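Local coordinates for protein LEOA (Escherichia coli, PDB 4AUR) that is a bacterial dynamin from enterotoxigenic Escherichia coli that probably hydrolyses GTP and, as in other dynamins, may act at membranes, at residues Asp294-Asn297 against Thr298-Lys302. Residues are numbered along the deposited sequence; the frame is centred on the assembly and turned at random.
Sequences DELN and TFVEK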
loop_
_atom_site.group_PDB
_atom_site.type_symbol
_atom_site.label_atom_id
_atom_site.label_comp_id
_atom_site.label_asym_id
_atom_site.label_seq_id
_atom_site.Cartn_x
_atom_site.Cartn_y
_atom_site.Cartn_z
ATOM N N ASP A 294 -1.856 2.112 -0.064
ATOM C CA ASP A 294 -1.498 1.120 -1.061
ATOM C C ASP A 294 -2.658 0.170 -1.239
ATOM O O ASP A 294 -2.987 -0.227 -2.358
ATOM C CB ASP A 294 -0.257 0.353 -0.681
ATOM C CG ASP A 294 0.303 -0.415 -1.834
ATOM O OD1 ASP A 294 0.468 0.150 -2.937
ATOM O OD2 ASP A 294 0.580 -1.599 -1.646
ATOM N N GLU A 295 -3.299 -0.156 -0.118
ATOM C CA GLU A 295 -4.497 -0.950 -0.138
ATOM C C GLU A 295 -5.525 -0.204 -0.952
ATOM O O GLU A 295 -6.029 -0.739 -1.908
ATOM C CB GLU A 295 -5.000 -1.205 1.264
ATOM C CG GLU A 295 -4.240 -2.286 2.014
ATOM C CD GLU A 295 -4.505 -2.220 3.511
ATOM O OE1 GLU A 295 -5.278 -1.326 3.908
ATOM O OE2 GLU A 295 -3.941 -3.030 4.300
ATOM N N LEU A 296 -5.809 1.048 -0.606
ATOM C CA LEU A 296 -6.858 1.795 -1.327
ATOM C C LEU A 296 -6.580 1.885 -2.819
ATOM O O LEU A 296 -7.507 1.756 -3.599
ATOM C CB LEU A 296 -7.059 3.200 -0.774
ATOM C CG LEU A 296 -8.091 4.048 -1.486
ATOM C CD1 LEU A 296 -9.428 3.347 -1.444
ATOM C CD2 LEU A 296 -8.239 5.411 -0.882
ATOM N N ASN A 297 -5.333 2.091 -3.214
ATOM C CA ASN A 297 -4.996 2.186 -4.628
ATOM C C ASN A 297 -5.319 0.884 -5.338
ATOM O O ASN A 297 -5.833 0.901 -6.433
ATOM C CB ASN A 297 -3.488 2.530 -4.865
ATOM C CG ASN A 297 -3.064 3.918 -4.348
ATOM O OD1 ASN A 297 -1.888 4.130 -4.076
ATOM N ND2 ASN A 297 -3.993 4.857 -4.215
ATOM N N THR A 298 -4.973 -0.237 -4.709
ATOM C CA THR A 298 -5.232 -1.547 -5.259
ATOM C C THR A 298 -6.712 -1.697 -5.528
ATOM O O THR A 298 -7.108 -2.279 -6.525
ATOM C CB THR A 298 -4.839 -2.681 -4.295
ATOM O OG1 THR A 298 -3.456 -2.608 -3.971
ATOM C CG2 THR A 298 -5.094 -4.039 -4.927
ATOM N N PHE A 299 -7.538 -1.178 -4.636
ATOM C CA PHE A 299 -8.964 -1.362 -4.778
ATOM C C PHE A 299 -9.480 -0.482 -5.874
ATOM O O PHE A 299 -10.271 -0.910 -6.660
ATOM C CB PHE A 299 -9.758 -1.051 -3.503
ATOM C CG PHE A 299 -11.214 -0.863 -3.786
ATOM C CD1 PHE A 299 -11.977 -1.935 -4.223
ATOM C CD2 PHE A 299 -11.789 0.372 -3.751
ATOM C CE1 PHE A 299 -13.305 -1.782 -4.562
ATOM C CE2 PHE A 299 -13.106 0.539 -4.103
ATOM C CZ PHE A 299 -13.870 -0.538 -4.503
ATOM N N VAL A 300 -9.048 0.763 -5.896
ATOM C CA VAL A 300 -9.573 1.730 -6.837
ATOM C C VAL A 300 -9.069 1.434 -8.218
ATOM O O VAL A 300 -9.779 1.665 -9.172
ATOM C CB VAL A 300 -9.155 3.154 -6.485
ATOM C CG1 VAL A 300 -9.655 4.144 -7.533
ATOM C CG2 VAL A 300 -9.650 3.524 -5.098
ATOM N N GLU A 301 -7.846 0.938 -8.336
ATOM C CA GLU A 301 -7.326 0.572 -9.642
ATOM C C GLU A 301 -8.145 -0.609 -10.185
ATOM O O GLU A 301 -8.788 -0.491 -11.212
ATOM C CB GLU A 301 -5.825 0.277 -9.558
ATOM C CG GLU A 301 -5.274 -0.775 -10.519
ATOM C CD GLU A 301 -4.344 -1.763 -9.798
ATOM O OE1 GLU A 301 -4.854 -2.689 -9.085
ATOM O OE2 GLU A 301 -3.106 -1.588 -9.928
ATOM N N LYS A 302 -8.146 -1.724 -9.466
ATOM C CA LYS A 302 -8.958 -2.876 -9.830
ATOM C C LYS A 302 -10.392 -2.530 -10.194
ATOM O O LYS A 302 -10.920 -3.062 -11.131
ATOM C CB LYS A 302 -8.983 -3.867 -8.676
ATOM C CG LYS A 302 -10.121 -4.869 -8.740
ATOM C CD LYS A 302 -9.829 -6.149 -7.968
ATOM C CE LYS A 302 -11.086 -7.026 -7.824
ATOM N NZ LYS A 302 -11.891 -7.266 -9.070
#
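Thr298 and Asp294 meet through a single carbonyl, a compact example of how a hydroxyl side chain can fold back onto its own helix. Asp294 O accepts both Thr298 N, at 3.1 Å, and Thr298 OG1, at 2.9 Å, the two donors arriving from opposite faces of the carbonyl plane. The first torsion of Thr298 (chi1 -59°) explains the second bond: OG1 lies beside the backbone N and faces back down the helix, while CG2 takes the position anti to that N.

Phe299 follows, its N bonded to Glu295 O at 3.1 Å. Its ring turns to another side of the helix, where Leu296 CD1 approaches the ring edge near its plane, 4.4 Å from Phe299 CD2. Beyond this loose touch, the Phe299 side chain packs on Phe406 and Leu407 of helix 368-408, Ile549 of helix 547-567, and Leu433 and Ile437 of helix 430-447.

At Val300 the apolar contact is closer. Val300 CG2 reaches Leu296 CD1 at 3.7 Å, the two side chains slanting across one another, while Val300 N bonds to Leu296 O at 2.9 Å. Glu301 N then continues the i to i+4 pattern by donating to Asn297 O at 2.8 Å.

These residues form about two and a half turns of the long helix 275-343 in the dynamin-like helical domain, and this part of the helix is amphipathic. On its buried apolar face Phe299 and Val300 pack on neighbouring helices while Leu296 meets Phe415 of a loop, whereas on the more exposed side Thr298 directs its hydroxyl to a main-chain acceptor, satisfying that polar group within the helix itself.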